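PDB 3TIO: protein YrdA from Escherichia coli, which binds zinc and is a homologue of the gamma-class carbonic anhydrases, though its own reaction remains uncertain. Local coordinates for residues A[2-5]-A[10-13]; A[33-38]-A[169-174]. The protein carries 1 engineered substitution. All blocks are in the same frame, centred on the assembly; numbering follows the deposited sequence.

Contact 1 (A[2-5]-A[10-13]); sequences DVLH and LFPQ. Engineered in segment 2-5: His5 (natural residue Arg).
Leu4 meets Phe11 and Pro12 at the N-terminal end of a left-handed parallel beta-helix, the fold of the gamma-class carbonic anhydrase family, where strand 4-5 is one of the two outermost strands of its sheet within the chain. The closest approach is Leu4 CB to Phe11 CZ at 3.5 Å, and the two side chains cross at about a right angle. Leu4 divides its branches: CD1 lies 4.1 Å from Phe11 CE2, while CD2 lies 3.9 Å from Pro12 CB, where leucine and proline slide past one another in opposite directions. Phe11 reaches across because its CG is anti to the backbone N (chi1 -165°), which brings the ring up to the backbone of strand 4-5, met obliquely; Phe11 CD1 lies 3.9 Å from His5 C. His5, engineered in place of arginine, takes part through its backbone, its CB pointing away from 10-13. No hydrogen bond joins 2-5 to 10-13, so the contact is van der Waals packing. One shell outward, backbone bonds from Val3 and His5 to Val26 hold the strand, and Leu4 and Pro12 both touch Val26. Against one face of the Phe11 ring, offset toward its rim, Pro12 CD sits 3.3 Å above the plane.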
loop_
_atom_site.group_PDB
_atom_site.type_symbol
_atom_site.label_atom_id
_atom_site.label_comp_id
_atom_site.label_asym_id
_atom_site.label_seq_id
_atom_site.Cartn_x
_atom_site.Cartn_y
_atom_site.Cartn_z
ATOM N N ASP A 2 21.934 4.235 1.930
ATOM C CA ASP A 2 22.041 2.798 1.541
ATOM C C ASP A 2 20.699 2.284 1.028
ATOM O O ASP A 2 19.970 1.593 1.741
ATOM C CB ASP A 2 22.496 1.971 2.740
ATOM N N VAL A 3 20.377 2.624 -0.215
ATOM C CA VAL A 3 19.119 2.204 -0.816
ATOM C C VAL A 3 19.296 1.036 -1.783
ATOM O O VAL A 3 18.328 0.353 -2.123
ATOM C CB VAL A 3 18.447 3.376 -1.561
ATOM C CG1 VAL A 3 18.096 4.482 -0.573
ATOM C CG2 VAL A 3 19.376 3.908 -2.641
ATOM N N LEU A 4 20.532 0.807 -2.221
ATOM C CA LEU A 4 20.824 -0.283 -3.146
ATOM C C LEU A 4 21.344 -1.494 -2.382
ATOM O O LEU A 4 22.248 -1.377 -1.551
ATOM C CB LEU A 4 21.858 0.163 -4.184
ATOM C CG LEU A 4 21.500 1.406 -5.004
ATOM C CD1 LEU A 4 22.640 1.740 -5.955
ATOM C CD2 LEU A 4 20.210 1.168 -5.775
ATOM N N HIS A 5 20.772 -2.658 -2.666
ATOM C CA HIS A 5 21.164 -3.886 -1.990
ATOM C C HIS A 5 21.390 -5.014 -2.981
ATOM O O HIS A 5 20.678 -5.135 -3.975
ATOM C CB HIS A 5 20.081 -4.302 -0.997
ATOM C CG HIS A 5 19.711 -3.228 -0.024
ATOM N ND1 HIS A 5 20.527 -2.858 1.022
ATOM C CD2 HIS A 5 18.620 -2.431 0.048
ATOM C CE1 HIS A 5 19.953 -1.880 1.700
ATOM N NE2 HIS A 5 18.795 -1.601 1.129
ATOM N N LEU A 10 24.088 -10.231 -7.579
ATOM C CA LEU A 10 23.279 -9.349 -8.411
ATOM C C LEU A 10 23.152 -8.004 -7.708
ATOM O O LEU A 10 22.861 -7.950 -6.514
ATOM C CB LEU A 10 21.892 -9.957 -8.633
ATOM C CG LEU A 10 21.857 -11.311 -9.346
ATOM C CD1 LEU A 10 20.433 -11.848 -9.360
ATOM C CD2 LEU A 10 22.390 -11.156 -10.762
ATOM N N PHE A 11 23.374 -6.923 -8.446
ATOM C CA PHE A 11 23.301 -5.583 -7.874
ATOM C C PHE A 11 22.721 -4.604 -8.890
ATOM O O PHE A 11 22.930 -4.746 -10.092
ATOM C CB PHE A 11 24.703 -5.125 -7.462
ATOM C CG PHE A 11 24.711 -3.934 -6.550
ATOM C CD1 PHE A 11 24.410 -4.074 -5.199
ATOM C CD2 PHE A 11 25.021 -2.670 -7.041
ATOM C CE1 PHE A 11 24.420 -2.968 -4.349
ATOM C CE2 PHE A 11 25.032 -1.561 -6.198
ATOM C CZ PHE A 11 24.730 -1.714 -4.850
ATOM N N PRO A 12 21.981 -3.589 -8.416
ATOM C CA PRO A 12 21.384 -2.604 -9.322
ATOM C C PRO A 12 22.373 -1.876 -10.236
ATOM O O PRO A 12 23.489 -1.542 -9.830
ATOM C CB PRO A 12 20.677 -1.644 -8.364
ATOM C CG PRO A 12 20.257 -2.543 -7.254
ATOM C CD PRO A 12 21.495 -3.391 -7.038
ATOM N N GLN A 13 21.945 -1.647 -11.475
ATOM C CA GLN A 13 22.729 -0.929 -12.478
ATOM C C GLN A 13 22.035 0.420 -12.634
ATOM O O GLN A 13 20.849 0.474 -12.961
ATOM C CB GLN A 13 22.718 -1.682 -13.811
ATOM C CG GLN A 13 23.674 -2.861 -13.873
ATOM C CD GLN A 13 25.126 -2.428 -13.958
ATOM O OE1 GLN A 13 25.643 -1.761 -13.061
ATOM N NE2 GLN A 13 25.791 -2.805 -15.044
#

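Contact 2 (A[33-38]-A[169-174]); sequences ADDVGI and KWKDEY
Lys171 reaches from helix 154-176 to Asp35, in a turn of the left-handed beta-helix, and its course can be followed atom by atom. The CB points toward 33-38 at the closest CA-CA approach of the two segments, Lys171 CA to Gly37 CA, 5.8 Å; with no side chain on Gly37, the lysine stem passes close to the strand. CG is anti to the backbone N (chi1 157°), and the chain then bends at chi3 and chi4, bringing its end round to Asp35. CD lies 3.5 Å from Val36 O, and Lys171 CE packs 3.2 Å from Asp35 O. At the tip, Lys171 NZ forms a salt bridge with Asp35 OD1 at 3.0 Å, where Asp35 OD1 offers its anti lone pair, and another at 2.6 Å with Asp172 OD1, which is met from above its carboxylate plane. Arg17 O takes a further NZ hydrogen bond, and Arg17 NH1 pairs with Asp35 OD2. A water donates to both Asp35 OD1 and Asp172 OD2, at 2.8 Å each, closing a ring of which the ammonium is a member. Replacing Lys171 with a methionine would probably leave Asp35 OD1 and Asp172 OD1, 4.6 Å apart, without the positive charge that bridges them. Asp35 lies in the type II turn from Ala33 to Val36, where its positive phi (62°) fits the third position. Three NZ bonds fix the ammonium of this buried lysine, and the two carboxylates bound to it would be expected to favour its charged form.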
loop_
_atom_site.group_PDB
_atom_site.type_symbol
_atom_site.label_atom_id
_atom_site.label_comp_id
_atom_site.label_asym_id
_atom_site.label_seq_id
_atom_site.Cartn_x
_atom_site.Cartn_y
_atom_site.Cartn_z
ATOM N N ALA A 33 17.444 3.112 -16.133
ATOM C CA ALA A 33 17.996 3.952 -17.192
ATOM C C ALA A 33 18.110 5.413 -16.762
ATOM O O ALA A 33 17.709 5.779 -15.654
ATOM C CB ALA A 33 17.132 3.840 -18.444
ATOM N N ASP A 34 18.649 6.246 -17.647
ATOM C CA ASP A 34 18.823 7.664 -17.358
ATOM C C ASP A 34 17.528 8.374 -16.974
ATOM O O ASP A 34 16.459 8.083 -17.510
ATOM C CB ASP A 34 19.417 8.406 -18.563
ATOM C CG ASP A 34 20.742 7.830 -19.023
ATOM O OD1 ASP A 34 21.455 7.215 -18.206
ATOM O OD2 ASP A 34 21.075 8.018 -20.214
ATOM N N ASP A 35 17.656 9.319 -16.047
ATOM C CA ASP A 35 16.548 10.144 -15.577
ATOM C C ASP A 35 15.385 9.441 -14.886
ATOM O O ASP A 35 14.292 9.999 -14.790
ATOM C CB ASP A 35 16.022 11.003 -16.730
ATOM C CG ASP A 35 17.052 12.001 -17.224
ATOM O OD1 ASP A 35 17.527 12.820 -16.406
ATOM O OD2 ASP A 35 17.391 11.965 -18.427
ATOM N N VAL A 36 15.613 8.220 -14.415
ATOM C CA VAL A 36 14.571 7.489 -13.702
ATOM C C VAL A 36 14.495 8.071 -12.294
ATOM O O VAL A 36 15.516 8.427 -11.704
ATOM C CB VAL A 36 14.896 5.977 -13.609
ATOM C CG1 VAL A 36 14.017 5.311 -12.553
ATOM C CG2 VAL A 36 14.667 5.313 -14.961
ATOM N N GLY A 37 13.280 8.188 -11.770
ATOM C CA GLY A 37 13.102 8.712 -10.429
ATOM C C GLY A 37 12.313 7.735 -9.580
ATOM O O GLY A 37 11.182 7.378 -9.931
ATOM N N ILE A 38 12.918 7.287 -8.484
ATOM C CA ILE A 38 12.281 6.355 -7.556
ATOM C C ILE A 38 11.960 7.169 -6.310
ATOM O O ILE A 38 12.856 7.585 -5.573
ATOM C CB ILE A 38 13.222 5.193 -7.180
ATOM C CG1 ILE A 38 13.761 4.520 -8.448
ATOM C CG2 ILE A 38 12.483 4.186 -6.310
ATOM C CD1 ILE A 38 12.690 4.034 -9.408
ATOM N N LYS A 169 11.725 16.705 -14.283
ATOM C CA LYS A 169 12.051 18.014 -13.733
ATOM C C LYS A 169 12.005 17.972 -12.208
ATOM O O LYS A 169 12.908 18.469 -11.537
ATOM C CB LYS A 169 11.063 19.065 -14.234
ATOM C CG LYS A 169 11.299 20.446 -13.648
ATOM C CD LYS A 169 10.232 21.429 -14.089
ATOM C CE LYS A 169 10.545 22.822 -13.578
ATOM N NZ LYS A 169 11.871 23.279 -14.078
ATOM N N TRP A 170 10.945 17.382 -11.660
ATOM C CA TRP A 170 10.807 17.291 -10.212
ATOM C C TRP A 170 11.926 16.443 -9.614
ATOM O O TRP A 170 12.442 16.744 -8.537
ATOM C CB TRP A 170 9.426 16.733 -9.842
ATOM C CG TRP A 170 8.309 17.690 -10.170
ATOM C CD1 TRP A 170 8.356 19.056 -10.106
ATOM C CD2 TRP A 170 6.974 17.357 -10.578
ATOM N NE1 TRP A 170 7.139 19.592 -10.449
ATOM C CE2 TRP A 170 6.272 18.572 -10.744
ATOM C CE3 TRP A 170 6.303 16.150 -10.820
ATOM C CZ2 TRP A 170 4.929 18.616 -11.141
ATOM C CZ3 TRP A 170 4.967 16.194 -11.215
ATOM C CH2 TRP A 170 4.297 17.421 -11.371
ATOM N N LYS A 171 12.305 15.388 -10.328
ATOM C CA LYS A 171 13.392 14.510 -9.908
ATOM C C LYS A 171 14.678 15.325 -9.747
ATOM O O LYS A 171 15.382 15.220 -8.739
ATOM C CB LYS A 171 13.620 13.421 -10.966
ATOM C CG LYS A 171 15.015 12.797 -10.944
ATOM C CD LYS A 171 15.255 11.921 -12.164
ATOM C CE LYS A 171 15.388 12.743 -13.444
ATOM N NZ LYS A 171 16.733 13.370 -13.603
ATOM N N ASP A 172 14.982 16.133 -10.757
ATOM C CA ASP A 172 16.188 16.949 -10.739
ATOM C C ASP A 172 16.205 17.988 -9.626
ATOM O O ASP A 172 17.266 18.300 -9.087
ATOM C CB ASP A 172 16.389 17.636 -12.091
ATOM C CG ASP A 172 16.763 16.659 -13.187
ATOM O OD1 ASP A 172 17.571 15.750 -12.910
ATOM O OD2 ASP A 172 16.262 16.804 -14.321
ATOM N N GLU A 173 15.041 18.524 -9.280
ATOM C CA GLU A 173 14.974 19.517 -8.215
ATOM C C GLU A 173 15.441 18.890 -6.907
ATOM O O GLU A 173 16.155 19.517 -6.128
ATOM C CB GLU A 173 13.549 20.053 -8.068
ATOM C CG GLU A 173 13.030 20.744 -9.317
ATOM C CD GLU A 173 11.701 21.437 -9.097
ATOM O OE1 GLU A 173 10.737 20.765 -8.671
ATOM O OE2 GLU A 173 11.620 22.657 -9.355
ATOM N N TYR A 174 15.042 17.643 -6.674
ATOM C CA TYR A 174 15.437 16.934 -5.464
ATOM C C TYR A 174 16.908 16.546 -5.514
ATOM O O TYR A 174 17.586 16.531 -4.489
ATOM C CB TYR A 174 14.571 15.686 -5.278
ATOM C CG TYR A 174 13.235 15.975 -4.635
ATOM C CD1 TYR A 174 13.129 16.142 -3.255
ATOM C CD2 TYR A 174 12.084 16.120 -5.406
ATOM C CE1 TYR A 174 11.909 16.445 -2.657
ATOM C CE2 TYR A 174 10.859 16.427 -4.819
ATOM C CZ TYR A 174 10.780 16.587 -3.445
ATOM O OH TYR A 174 9.570 16.892 -2.862
HETATM O O HOH W 1 17.660 15.590 -16.379
#

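Contact 1 is local and lies at the surface: 2-5 and 10-13 are separated by four residues and pack within the N-terminal part of the beta-helix. Contact 2 is buried and spans 130 intervening residues, joining a turn of that beta-helix to the C-terminal helix. Their chemistry differs accordingly, with apolar packing and no cross-segment hydrogen bond in the first, and a water-bridged salt-bridge network in the second. Their centres are 17 Å apart and their nearest atoms about 5 Å, without touching. Both contacts touch strand 19-20: Leu4 on Ile20, Lys171 on Met19. Contact 2 also neighbours a subunit interface, through Glu173 and Arg8 of the second subunit.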